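Local coordinates for protein toll-like receptor 6, Variable lymphocyte receptor B (Mus musculus, PDB 3A79) that probably senses microbial diacyl lipopeptides together with TLR2 as a Toll-like receptor ectodomain, here joined to a hagfish variable lymphocyte receptor fragment, at residues 187-192 with 211-216; 156-161 with 176-181; 393-398 with 424-429; 380-385 with 406-411. One frame throughout, in Å; residues are numbered along the deposited sequence.

Contact 1: residues 187-192 with 211-216; sequences ETESLQ and VQVNMS. With NAG (2-acetamido-2-deoxy-beta-D-glucopyranose), chain M.
E189 and S190 run parallel to V213 and N214 in the TLR6 part of the fusion. The N-H of N214 gives to E189 O at 2.6 Å. L191 N then gives to N214 O, and S216 N to L191 O at 3.1 Å. These bonds tie strand 190-192 to strand 214-216, with 12° between their directions.

The tight side is the apolar one. CG of L191 is anti to its backbone N (chi1 -178°), and this lays the side chain next to M215, with CD2 4.1 Å from M215 CE. CB of L191 also meets V213 CG1, while CG2 of V213 touches CB of E189.

The other face is polar and looser, and it carries sugar. N214 ND2 is bonded covalently to C1 of a NAG. S216 OG and O6 of the same sugar share a hydrogen bond of 2.9 Å. Just before the strands, T188 OG1 gives a weak bond to Q212 O, and CG2 of T188 lies 3.9 Å from N214 CB. A glycine in place of T188 would probably leave that carbonyl without its weak mate and bare the flank of N214.

Helix 235-246 packs on M215 through L245 and on N214 through E244. Strand 171-178 meets L191 through L176.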
loop_
_atom_site.group_PDB
_atom_site.type_symbol
_atom_site.label_atom_id
_atom_site.label_comp_id
_atom_site.label_asym_id
_atom_site.label_seq_id
_atom_site.Cartn_x
_atom_site.Cartn_y
_atom_site.Cartn_z
ATOM N N GLU B 187 51.715 -0.300 -19.455
ATOM C CA GLU B 187 52.515 0.835 -18.992
ATOM C C GLU B 187 51.613 1.956 -18.488
ATOM O O GLU B 187 51.490 3.002 -19.129
ATOM C CB GLU B 187 53.389 1.350 -20.131
ATOM C CG GLU B 187 54.041 0.246 -20.945
ATOM C CD GLU B 187 54.564 0.734 -22.281
ATOM O OE1 GLU B 187 54.097 1.796 -22.748
ATOM O OE2 GLU B 187 55.438 0.055 -22.863
ATOM N N THR B 188 51.002 1.726 -17.328
ATOM C CA THR B 188 49.931 2.575 -16.799
ATOM C C THR B 188 50.005 4.058 -17.181
ATOM O O THR B 188 51.024 4.730 -17.003
ATOM C CB THR B 188 49.753 2.395 -15.261
ATOM O OG1 THR B 188 48.742 1.408 -15.015
ATOM C CG2 THR B 188 49.347 3.705 -14.592
ATOM N N GLU B 189 48.898 4.545 -17.725
ATOM C CA GLU B 189 48.759 5.941 -18.078
ATOM C C GLU B 189 48.530 6.753 -16.793
ATOM O O GLU B 189 47.913 6.273 -15.841
ATOM C CB GLU B 189 47.607 6.105 -19.088
ATOM C CG GLU B 189 47.580 5.011 -20.187
ATOM C CD GLU B 189 46.444 5.158 -21.229
ATOM O OE1 GLU B 189 45.985 6.291 -21.498
ATOM O OE2 GLU B 189 46.020 4.123 -21.800
ATOM N N SER B 190 49.059 7.967 -16.746
ATOM C CA SER B 190 48.833 8.825 -15.598
ATOM C C SER B 190 48.080 10.041 -16.088
ATOM O O SER B 190 47.928 10.247 -17.290
ATOM C CB SER B 190 50.154 9.263 -14.966
ATOM O OG SER B 190 51.042 8.167 -14.788
ATOM N N LEU B 191 47.605 10.853 -15.156
ATOM C CA LEU B 191 46.992 12.115 -15.512
ATOM C C LEU B 191 46.778 12.967 -14.278
ATOM O O LEU B 191 46.055 12.591 -13.361
ATOM C CB LEU B 191 45.667 11.890 -16.221
ATOM C CG LEU B 191 45.015 13.199 -16.642
ATOM C CD1 LEU B 191 45.887 13.835 -17.717
ATOM C CD2 LEU B 191 43.570 12.969 -17.103
ATOM N N GLN B 192 47.428 14.117 -14.256
ATOM C CA GLN B 192 47.293 15.027 -13.146
ATOM C C GLN B 192 46.071 15.875 -13.419
ATOM O O GLN B 192 46.005 16.534 -14.456
ATOM C CB GLN B 192 48.536 15.908 -13.054
ATOM C CG GLN B 192 48.461 16.973 -11.987
ATOM C CD GLN B 192 48.924 16.468 -10.647
ATOM O OE1 GLN B 192 50.124 16.262 -10.435
ATOM N NE2 GLN B 192 47.978 16.264 -9.729
ATOM N N VAL B 211 39.262 0.975 -16.276
ATOM C CA VAL B 211 40.239 2.043 -16.365
ATOM C C VAL B 211 41.456 1.814 -15.462
ATOM O O VAL B 211 41.325 1.549 -14.259
ATOM C CB VAL B 211 39.613 3.410 -16.106
ATOM C CG1 VAL B 211 40.654 4.494 -16.254
ATOM C CG2 VAL B 211 38.516 3.639 -17.079
ATOM N N GLN B 212 42.636 1.917 -16.071
ATOM C CA GLN B 212 43.901 1.739 -15.375
ATOM C C GLN B 212 44.721 3.029 -15.288
ATOM O O GLN B 212 45.852 3.012 -14.827
ATOM C CB GLN B 212 44.728 0.646 -16.057
ATOM C CG GLN B 212 44.399 -0.779 -15.629
ATOM C CD GLN B 212 45.186 -1.819 -16.414
ATOM O OE1 GLN B 212 44.618 -2.784 -16.922
ATOM N NE2 GLN B 212 46.501 -1.619 -16.525
ATOM N N VAL B 213 44.160 4.140 -15.745
ATOM C CA VAL B 213 44.815 5.434 -15.631
ATOM C C VAL B 213 44.998 5.844 -14.171
ATOM O O VAL B 213 44.052 5.821 -13.379
ATOM C CB VAL B 213 43.998 6.535 -16.353
ATOM C CG1 VAL B 213 44.419 7.916 -15.893
ATOM C CG2 VAL B 213 44.129 6.402 -17.862
ATOM N N ASN B 214 46.228 6.218 -13.825
ATOM C CA ASN B 214 46.553 6.748 -12.502
ATOM C C ASN B 214 46.187 8.241 -12.434
ATOM O O ASN B 214 46.871 9.079 -13.024
ATOM C CB ASN B 214 48.046 6.516 -12.210
ATOM C CG ASN B 214 48.418 6.706 -10.734
ATOM O OD1 ASN B 214 47.551 6.835 -9.872
ATOM N ND2 ASN B 214 49.733 6.704 -10.446
ATOM N N MET B 215 45.104 8.575 -11.734
ATOM C CA MET B 215 44.640 9.963 -11.684
ATOM C C MET B 215 44.894 10.688 -10.380
ATOM O O MET B 215 44.233 10.430 -9.379
ATOM C CB MET B 215 43.148 10.050 -11.981
ATOM C CG MET B 215 42.799 9.632 -13.371
ATOM S SD MET B 215 41.406 10.553 -13.997
ATOM C CE MET B 215 41.306 9.820 -15.628
ATOM N N SER B 216 45.822 11.631 -10.401
ATOM C CA SER B 216 46.043 12.465 -9.234
ATOM C C SER B 216 45.138 13.700 -9.204
ATOM O O SER B 216 44.732 14.225 -10.243
ATOM C CB SER B 216 47.509 12.874 -9.149
ATOM O OG SER B 216 48.319 11.724 -9.012
HETATM C C1 NAG M . 50.073 7.408 -9.218
HETATM C C2 NAG M . 51.140 6.612 -8.451
HETATM C C3 NAG M . 51.540 7.363 -7.183
HETATM C C4 NAG M . 52.090 8.732 -7.548
HETATM C C5 NAG M . 51.138 9.541 -8.449
HETATM C C6 NAG M . 51.923 10.715 -9.079
HETATM C C7 NAG M . 49.892 4.442 -8.698
HETATM C C8 NAG M . 50.342 3.701 -9.927
HETATM N N2 NAG M . 50.799 5.228 -8.112
HETATM O O3 NAG M . 52.518 6.638 -6.466
HETATM O O4 NAG M . 52.380 9.424 -6.350
HETATM O O5 NAG M . 50.523 8.747 -9.473
HETATM O O6 NAG M . 51.156 11.757 -9.660
HETATM O O7 NAG M . 48.747 4.292 -8.259
#

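Contact 2: residues 156-161 with 176-181; sequences AKFRQL and LDLVSY
A156 and Y181 bring their CA atoms within 4.2 Å, where the loop after strand 150-154 passes the residues that follow D177. Both stand where the LxxLxLxxN signature of a leucine-rich repeat has its asparagine, so the contact joins successive turns of the TLR6 solenoid. The backbones then diverge, and side chains carry the rest.

F158 is the main bridge. Its CG is anti to the carbonyl carbon (chi1 -56°), and the ring reaches toward the leucines of the strand. CE1 meets L178 CD1 at 3.5 Å, and CZ lies 4.0 Å from L178 CD2. CE2, on the other side of the ring, touches L176 CD1, and the F158 and L176 side chains run antiparallel past one another. Y181 CD1 comes to the edge of the F158 ring, 4.2 Å from CE1. The phenyl group is thus held by three apolar partners, and it also packs on L191 and L136.

Nearer the surface, CB of A156 rests 3.4 Å from S180 O. The tyrosine hydroxyl leaves this cluster and bonds to Q212 N. D177 points away from the loop and finds its partners on its own side. Its OD1 accepts from F130 N. Its OD2 closes an Asx turn, taking the N-H of V179 at 3.3 Å on the anti side, 25° out of the carboxylate plane.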
loop_
_atom_site.group_PDB
_atom_site.type_symbol
_atom_site.label_atom_id
_atom_site.label_comp_id
_atom_site.label_asym_id
_atom_site.label_seq_id
_atom_site.Cartn_x
_atom_site.Cartn_y
_atom_site.Cartn_z
ATOM N N ALA B 156 41.311 9.293 -25.547
ATOM C CA ALA B 156 41.532 7.853 -25.504
ATOM C C ALA B 156 42.900 7.502 -24.885
ATOM O O ALA B 156 43.179 6.339 -24.557
ATOM C CB ALA B 156 41.404 7.273 -26.901
ATOM N N LYS B 157 43.744 8.517 -24.722
ATOM C CA LYS B 157 45.067 8.343 -24.144
ATOM C C LYS B 157 45.316 9.432 -23.119
ATOM O O LYS B 157 44.943 10.581 -23.339
ATOM C CB LYS B 157 46.145 8.484 -25.216
ATOM C CG LYS B 157 46.188 7.433 -26.300
ATOM C CD LYS B 157 47.467 7.649 -27.101
ATOM C CE LYS B 157 47.376 7.155 -28.535
ATOM N NZ LYS B 157 48.620 7.523 -29.280
ATOM N N PHE B 158 45.995 9.095 -22.029
ATOM C CA PHE B 158 46.356 10.103 -21.034
ATOM C C PHE B 158 47.831 10.082 -20.591
ATOM O O PHE B 158 48.378 9.028 -20.265
ATOM C CB PHE B 158 45.403 10.010 -19.838
ATOM C CG PHE B 158 43.960 10.139 -20.221
ATOM C CD1 PHE B 158 43.183 9.013 -20.445
ATOM C CD2 PHE B 158 43.384 11.390 -20.395
ATOM C CE1 PHE B 158 41.848 9.136 -20.817
ATOM C CE2 PHE B 158 42.054 11.515 -20.767
ATOM C CZ PHE B 158 41.288 10.387 -20.978
ATOM N N ARG B 159 48.480 11.247 -20.601
ATOM C CA ARG B 159 49.812 11.376 -20.005
ATOM C C ARG B 159 49.768 12.323 -18.811
ATOM O O ARG B 159 48.903 13.187 -18.741
ATOM C CB ARG B 159 50.857 11.823 -21.025
ATOM C CG ARG B 159 51.351 10.721 -21.949
ATOM C CD ARG B 159 50.361 10.455 -23.065
ATOM N NE ARG B 159 49.907 11.695 -23.695
ATOM C CZ ARG B 159 50.628 12.411 -24.559
ATOM N NH1 ARG B 159 51.859 12.017 -24.896
ATOM N NH2 ARG B 159 50.121 13.529 -25.079
ATOM N N GLN B 160 50.690 12.159 -17.869
ATOM C CA GLN B 160 50.551 12.825 -16.576
ATOM C C GLN B 160 50.282 14.309 -16.729
ATOM O O GLN B 160 49.497 14.897 -15.988
ATOM C CB GLN B 160 51.785 12.615 -15.694
ATOM C CG GLN B 160 51.514 12.959 -14.235
ATOM C CD GLN B 160 52.770 13.279 -13.439
ATOM O OE1 GLN B 160 53.836 13.519 -14.008
ATOM N NE2 GLN B 160 52.640 13.290 -12.108
ATOM N N LEU B 161 50.928 14.906 -17.718
ATOM C CA LEU B 161 50.999 16.352 -17.816
ATOM C C LEU B 161 49.992 17.001 -18.763
ATOM O O LEU B 161 50.088 18.191 -19.025
ATOM C CB LEU B 161 52.414 16.752 -18.231
ATOM C CG LEU B 161 53.462 16.701 -17.132
ATOM C CD1 LEU B 161 54.685 17.469 -17.586
ATOM C CD2 LEU B 161 52.893 17.303 -15.872
ATOM N N LEU B 176 35.078 14.998 -17.857
ATOM C CA LEU B 176 36.024 14.193 -18.622
ATOM C C LEU B 176 35.465 12.809 -18.911
ATOM O O LEU B 176 35.006 12.112 -18.004
ATOM C CB LEU B 176 37.312 14.067 -17.831
ATOM C CG LEU B 176 38.480 13.270 -18.383
ATOM C CD1 LEU B 176 38.749 13.615 -19.841
ATOM C CD2 LEU B 176 39.684 13.588 -17.507
ATOM N N ASP B 177 35.490 12.403 -20.172
ATOM C CA ASP B 177 34.913 11.114 -20.503
ATOM C C ASP B 177 35.882 10.159 -21.178
ATOM O O ASP B 177 36.619 10.514 -22.102
ATOM C CB ASP B 177 33.677 11.266 -21.363
ATOM C CG ASP B 177 34.012 11.369 -22.819
ATOM O OD1 ASP B 177 34.232 12.499 -23.273
ATOM O OD2 ASP B 177 34.050 10.331 -23.510
ATOM N N LEU B 178 35.823 8.926 -20.705
ATOM C CA LEU B 178 36.721 7.868 -21.092
ATOM C C LEU B 178 35.905 6.845 -21.860
ATOM O O LEU B 178 36.098 5.637 -21.717
ATOM C CB LEU B 178 37.254 7.200 -19.828
ATOM C CG LEU B 178 38.106 7.871 -18.740
ATOM C CD1 LEU B 178 39.517 7.353 -18.833
ATOM C CD2 LEU B 178 38.059 9.396 -18.744
ATOM N N VAL B 179 34.947 7.315 -22.643
ATOM C CA VAL B 179 34.169 6.400 -23.457
ATOM C C VAL B 179 35.091 5.851 -24.541
ATOM O O VAL B 179 35.087 4.652 -24.829
ATOM C CB VAL B 179 32.948 7.088 -24.090
ATOM C CG1 VAL B 179 32.109 6.078 -24.815
ATOM C CG2 VAL B 179 32.120 7.754 -23.026
ATOM N N SER B 180 35.905 6.739 -25.108
ATOM C CA SER B 180 36.809 6.385 -26.196
ATOM C C SER B 180 37.992 5.517 -25.747
ATOM O O SER B 180 38.788 5.077 -26.572
ATOM C CB SER B 180 37.338 7.659 -26.865
ATOM O OG SER B 180 36.447 8.142 -27.850
ATOM N N TYR B 181 38.091 5.262 -24.446
ATOM C CA TYR B 181 39.296 4.686 -23.842
ATOM C C TYR B 181 39.330 3.160 -23.745
ATOM O O TYR B 181 38.417 2.536 -23.221
ATOM C CB TYR B 181 39.519 5.287 -22.450
ATOM C CG TYR B 181 40.460 4.502 -21.568
ATOM C CD1 TYR B 181 41.767 4.929 -21.368
ATOM C CD2 TYR B 181 40.043 3.338 -20.927
ATOM C CE1 TYR B 181 42.634 4.220 -20.554
ATOM C CE2 TYR B 181 40.907 2.616 -20.116
ATOM C CZ TYR B 181 42.203 3.064 -19.933
ATOM O OH TYR B 181 43.075 2.363 -19.131
#

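Contact 3: residues 393-398 with 424-429; sequences FKVALM and CAWAES
The methyl of A396 is the bump that sits on the indole of W426. CB lies 3.7 Å from the centroid of the five-membered ring, only 16° off its normal, a CH-pi contact over the face. Within that footprint, CE2 is the nearest ring atom to A396 CB, at 3.5 Å. The six-membered part extends alongside V395: its CZ3 is 3.6 Å from V395 O, and its CH2 is 4.3 Å from V395 CG1. On the flank, CD1 of L397 meets the small CB of A425 at 4.1 Å.

NE1 of W426 bonds to the backbone O of C447, whose sulfur is in a disulfide with C424. An alanine in place of W426 would probably open a gap beneath A396 and leave C447 O without this donor.

The short helical segment around 394-397 thus packs on the loop before strand 432-434. Such stacking of the segments between strands is characteristic of a leucine-rich-repeat solenoid, here the TLR6 part.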
loop_
_atom_site.group_PDB
_atom_site.type_symbol
_atom_site.label_atom_id
_atom_site.label_comp_id
_atom_site.label_asym_id
_atom_site.label_seq_id
_atom_site.Cartn_x
_atom_site.Cartn_y
_atom_site.Cartn_z
ATOM N N PHE B 393 -1.637 3.320 14.828
ATOM C CA PHE B 393 -1.316 3.146 16.239
ATOM C C PHE B 393 -0.040 2.331 16.440
ATOM O O PHE B 393 0.640 2.462 17.465
ATOM C CB PHE B 393 -2.496 2.541 17.004
ATOM C CG PHE B 393 -3.706 3.435 17.056
ATOM C CD1 PHE B 393 -4.901 3.036 16.489
ATOM C CD2 PHE B 393 -3.639 4.678 17.664
ATOM C CE1 PHE B 393 -6.005 3.852 16.531
ATOM C CE2 PHE B 393 -4.746 5.498 17.709
ATOM C CZ PHE B 393 -5.929 5.084 17.143
ATOM N N LYS B 394 0.284 1.496 15.456
ATOM C CA LYS B 394 1.567 0.807 15.458
ATOM C C LYS B 394 2.670 1.842 15.195
ATOM O O LYS B 394 3.731 1.798 15.806
ATOM C CB LYS B 394 1.589 -0.334 14.432
ATOM C CG LYS B 394 2.247 -1.616 14.944
ATOM C CD LYS B 394 2.515 -2.614 13.819
ATOM C CE LYS B 394 3.327 -3.828 14.297
ATOM N NZ LYS B 394 2.512 -4.865 15.013
ATOM N N VAL B 395 2.384 2.790 14.308
ATOM C CA VAL B 395 3.290 3.899 13.996
ATOM C C VAL B 395 3.554 4.817 15.203
ATOM O O VAL B 395 4.503 5.602 15.211
ATOM C CB VAL B 395 2.747 4.754 12.803
ATOM C CG1 VAL B 395 3.706 5.890 12.439
ATOM C CG2 VAL B 395 2.468 3.877 11.586
ATOM N N ALA B 396 2.713 4.726 16.222
ATOM C CA ALA B 396 2.922 5.520 17.425
ATOM C C ALA B 396 3.821 4.742 18.359
ATOM O O ALA B 396 4.684 5.314 19.020
ATOM C CB ALA B 396 1.592 5.831 18.105
ATOM N N LEU B 397 3.614 3.430 18.402
ATOM C CA LEU B 397 4.373 2.558 19.287
ATOM C C LEU B 397 5.827 2.478 18.833
ATOM O O LEU B 397 6.717 2.137 19.614
ATOM C CB LEU B 397 3.742 1.162 19.322
ATOM C CG LEU B 397 4.305 0.163 20.339
ATOM C CD1 LEU B 397 3.897 0.531 21.762
ATOM C CD2 LEU B 397 3.895 -1.272 20.003
ATOM N N MET B 398 6.054 2.800 17.564
ATOM C CA MET B 398 7.386 2.793 16.976
ATOM C C MET B 398 8.317 3.816 17.616
ATOM O O MET B 398 9.494 3.546 17.837
ATOM C CB MET B 398 7.289 3.082 15.486
ATOM C CG MET B 398 8.627 3.341 14.819
ATOM S SD MET B 398 8.425 3.509 13.043
ATOM C CE MET B 398 8.164 5.273 12.894
ATOM N N CYS B 424 -2.316 4.495 22.860
ATOM C CA CYS B 424 -1.393 5.576 22.532
ATOM C C CYS B 424 -0.104 5.409 23.300
ATOM O O CYS B 424 -0.132 5.054 24.478
ATOM C CB CYS B 424 -2.008 6.936 22.878
ATOM S SG CYS B 424 -1.526 8.266 21.751
ATOM N N ALA B 425 1.013 5.675 22.618
ATOM C CA ALA B 425 2.359 5.605 23.197
ATOM C C ALA B 425 3.351 6.484 22.435
ATOM O O ALA B 425 4.489 6.074 22.202
ATOM C CB ALA B 425 2.861 4.165 23.220
ATOM N N TRP B 426 2.922 7.688 22.055
ATOM C CA TRP B 426 3.760 8.581 21.250
ATOM C C TRP B 426 5.015 9.028 21.980
ATOM O O TRP B 426 5.058 9.064 23.208
ATOM C CB TRP B 426 2.981 9.821 20.787
ATOM C CG TRP B 426 2.200 9.631 19.513
ATOM C CD1 TRP B 426 0.850 9.650 19.381
ATOM C CD2 TRP B 426 2.728 9.394 18.198
ATOM N NE1 TRP B 426 0.497 9.439 18.076
ATOM C CE2 TRP B 426 1.631 9.280 17.326
ATOM C CE3 TRP B 426 4.020 9.265 17.676
ATOM C CZ2 TRP B 426 1.782 9.046 15.957
ATOM C CZ3 TRP B 426 4.168 9.030 16.315
ATOM C CH2 TRP B 426 3.057 8.923 15.473
ATOM N N ALA B 427 6.040 9.367 21.209
ATOM C CA ALA B 427 7.231 9.971 21.773
ATOM C C ALA B 427 6.867 11.374 22.221
ATOM O O ALA B 427 6.405 12.192 21.434
ATOM C CB ALA B 427 8.351 10.006 20.753
ATOM N N GLU B 428 7.083 11.645 23.498
ATOM C CA GLU B 428 6.654 12.891 24.111
ATOM C C GLU B 428 7.340 14.097 23.476
ATOM O O GLU B 428 7.052 15.240 23.816
ATOM C CB GLU B 428 6.946 12.838 25.615
ATOM C CG GLU B 428 6.491 11.534 26.301
ATOM C CD GLU B 428 7.272 10.293 25.846
ATOM O OE1 GLU B 428 6.644 9.231 25.627
ATOM O OE2 GLU B 428 8.511 10.379 25.702
ATOM N N SER B 429 8.230 13.838 22.531
ATOM C CA SER B 429 9.121 14.872 22.026
ATOM C C SER B 429 8.818 15.351 20.605
ATOM O O SER B 429 9.430 16.315 20.136
ATOM C CB SER B 429 10.576 14.389 22.118
ATOM O OG SER B 429 10.755 13.136 21.466
#

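Contact 4: residues 380-385 with 406-411; sequences QTLILQ and ETLDVS. With NAG (2-acetamido-2-deoxy-beta-D-glucopyranose), chain I.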
loop_
_atom_site.group_PDB
_atom_site.type_symbol
_atom_site.label_atom_id
_atom_site.label_comp_id
_atom_site.label_asym_id
_atom_site.label_seq_id
_atom_site.Cartn_x
_atom_site.Cartn_y
_atom_site.Cartn_z
ATOM N N GLN B 380 16.662 12.170 15.295
ATOM C CA GLN B 380 15.885 13.397 15.445
ATOM C C GLN B 380 14.803 13.520 14.390
ATOM O O GLN B 380 13.686 13.949 14.671
ATOM C CB GLN B 380 16.788 14.613 15.327
ATOM C CG GLN B 380 17.903 14.652 16.321
ATOM C CD GLN B 380 18.474 16.038 16.462
ATOM O OE1 GLN B 380 18.061 16.965 15.755
ATOM N NE2 GLN B 380 19.423 16.196 17.386
ATOM N N THR B 381 15.154 13.169 13.161
ATOM C CA THR B 381 14.227 13.292 12.058
ATOM C C THR B 381 14.154 11.972 11.319
ATOM O O THR B 381 15.153 11.466 10.830
ATOM C CB THR B 381 14.665 14.401 11.096
ATOM O OG1 THR B 381 14.813 15.631 11.822
ATOM C CG2 THR B 381 13.638 14.572 9.981
ATOM N N LEU B 382 12.964 11.405 11.259
ATOM C CA LEU B 382 12.755 10.167 10.531
ATOM C C LEU B 382 11.711 10.406 9.444
ATOM O O LEU B 382 10.693 11.046 9.685
ATOM C CB LEU B 382 12.316 9.056 11.488
ATOM C CG LEU B 382 11.752 7.786 10.852
ATOM C CD1 LEU B 382 12.868 6.895 10.346
ATOM C CD2 LEU B 382 10.904 7.060 11.871
ATOM N N ILE B 383 11.977 9.901 8.245
ATOM C CA ILE B 383 11.107 10.131 7.098
ATOM C C ILE B 383 10.727 8.815 6.430
ATOM O O ILE B 383 11.581 8.096 5.915
ATOM C CB ILE B 383 11.777 11.065 6.070
ATOM C CG1 ILE B 383 12.246 12.349 6.755
ATOM C CG2 ILE B 383 10.824 11.388 4.942
ATOM C CD1 ILE B 383 12.733 13.388 5.803
ATOM N N LEU B 384 9.436 8.513 6.440
ATOM C CA LEU B 384 8.924 7.269 5.884
ATOM C C LEU B 384 7.883 7.526 4.775
ATOM O O LEU B 384 7.080 6.656 4.428
ATOM C CB LEU B 384 8.370 6.405 7.022
ATOM C CG LEU B 384 9.507 5.920 7.937
ATOM C CD1 LEU B 384 9.029 5.588 9.326
ATOM C CD2 LEU B 384 10.226 4.711 7.335
ATOM N N GLN B 385 7.924 8.729 4.212
ATOM C CA GLN B 385 7.005 9.126 3.152
ATOM C C GLN B 385 7.000 8.206 1.930
ATOM O O GLN B 385 8.041 7.855 1.392
ATOM C CB GLN B 385 7.312 10.553 2.712
ATOM C CG GLN B 385 6.913 10.846 1.290
ATOM C CD GLN B 385 6.898 12.332 1.003
ATOM O OE1 GLN B 385 6.566 12.764 -0.108
ATOM N NE2 GLN B 385 7.250 13.131 2.012
ATOM N N GLU B 406 11.937 14.616 16.722
ATOM C CA GLU B 406 11.201 15.873 16.659
ATOM C C GLU B 406 10.351 15.919 15.403
ATOM O O GLU B 406 9.261 16.477 15.405
ATOM C CB GLU B 406 12.147 17.073 16.674
ATOM C CG GLU B 406 12.964 17.218 17.945
ATOM C CD GLU B 406 13.542 18.610 18.096
ATOM O OE1 GLU B 406 14.196 18.876 19.129
ATOM O OE2 GLU B 406 13.331 19.442 17.183
ATOM N N THR B 407 10.852 15.332 14.327
ATOM C CA THR B 407 10.131 15.344 13.067
ATOM C C THR B 407 9.850 13.940 12.566
ATOM O O THR B 407 10.766 13.152 12.371
ATOM C CB THR B 407 10.910 16.062 11.963
ATOM O OG1 THR B 407 11.015 17.461 12.266
ATOM C CG2 THR B 407 10.193 15.864 10.625
ATOM N N LEU B 408 8.578 13.640 12.345
ATOM C CA LEU B 408 8.186 12.349 11.818
ATOM C C LEU B 408 7.300 12.597 10.624
ATOM O O LEU B 408 6.214 13.138 10.767
ATOM C CB LEU B 408 7.435 11.543 12.884
ATOM C CG LEU B 408 7.184 10.035 12.690
ATOM C CD1 LEU B 408 5.708 9.683 12.643
ATOM C CD2 LEU B 408 7.909 9.488 11.485
ATOM N N ASP B 409 7.779 12.235 9.441
ATOM C CA ASP B 409 6.948 12.283 8.252
ATOM C C ASP B 409 6.541 10.885 7.813
ATOM O O ASP B 409 7.298 10.195 7.141
ATOM C CB ASP B 409 7.649 12.998 7.098
ATOM C CG ASP B 409 6.807 12.996 5.821
ATOM O OD1 ASP B 409 5.586 12.745 5.920
ATOM O OD2 ASP B 409 7.352 13.236 4.719
ATOM N N VAL B 410 5.338 10.473 8.186
ATOM C CA VAL B 410 4.803 9.216 7.694
ATOM C C VAL B 410 3.687 9.463 6.685
ATOM O O VAL B 410 2.694 8.733 6.648
ATOM C CB VAL B 410 4.279 8.347 8.838
ATOM C CG1 VAL B 410 5.405 7.557 9.436
ATOM C CG2 VAL B 410 3.605 9.214 9.886
ATOM N N SER B 411 3.859 10.494 5.865
ATOM C CA SER B 411 2.847 10.860 4.876
ATOM C C SER B 411 2.850 9.931 3.662
ATOM O O SER B 411 3.715 9.072 3.521
ATOM C CB SER B 411 3.041 12.303 4.417
ATOM O OG SER B 411 3.907 12.371 3.301
HETATM C C1 NAG I . 4.452 16.969 4.855
HETATM C C2 NAG I . 4.653 18.464 4.597
HETATM C C3 NAG I . 4.084 19.020 3.293
HETATM C C4 NAG I . 3.990 18.022 2.141
HETATM C C5 NAG I . 3.665 16.584 2.544
HETATM C C6 NAG I . 4.076 15.667 1.385
HETATM C C7 NAG I . 4.596 20.287 6.212
HETATM C C8 NAG I . 3.649 21.399 6.579
HETATM N N2 NAG I . 4.049 19.191 5.702
HETATM O O3 NAG I . 4.907 20.106 2.903
HETATM O O4 NAG I . 2.966 18.476 1.270
HETATM O O5 NAG I . 4.315 16.126 3.721
HETATM O O6 NAG I . 3.493 14.382 1.476
HETATM O O7 NAG I . 5.811 20.400 6.374
#
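Q385 reaches across to D409: its NE2 gives a hydrogen bond to OD2 at 2.7 Å. OD2 uses its syn lone pair, but the bond is bent, 136° at the hydrogen, and the amide and carboxylate planes stand 75° apart. The Q385 chain is extended beyond CG, which carries the amide to the carboxylate. The other oxygen, OD1, takes the backbone N-H of S411 at 2.8 Å from above the carboxylate plane and makes an Asx turn. Two bonds therefore fix the rotation of the D409 carboxylate. S411 OG in turn shares a hydrogen bond of 2.7 Å with O6 of a NAG.

Behind this polar corner lies the backbone ladder. Q380 O accepts from both E406 N and T407 N. L382 N gives to T407 O, D409 N to L382 O, and L384 N to D409 O at 2.8 Å. The strands 381-383 and 407-409 are parallel, as in neighbouring repeats of the TLR6 leucine-rich-repeat solenoid.

T381 and T407 lie side by side on the face shared with D409, CG2 of T381 being 3.7 Å from CB of T407. On the inner face, L382 CD2 meets L408 CD2 at 3.9 Å, and L384 CB packs on V410 CG1. L358 and L433 of the flanking strands continue this leucine row, while M398 packs on L382 and L384.

In the fold
All four contacts lie in the TLR6 part and come in two pairs, on opposite sides of the chain's centre. Contacts 2 and 1 follow in series along the chain, centres 9 Å apart. They are joined where F158 N meets E189 OE1 and Q192 N meets Q160 O. Contacts 4 and 3 alternate, centres 12 Å apart, because helix 394-397 falls between the two strands of contact 4 and 424-429 follows them. M398 and V395 pack from that helical region onto the leucine core. Contacts 2 and 4, centres about 45 Å apart, both reach the long run of parallel strands; contact 1 is a separate two-stranded pair beside it. The repeat build thus spans both sides of the horseshoe-shaped ectodomain.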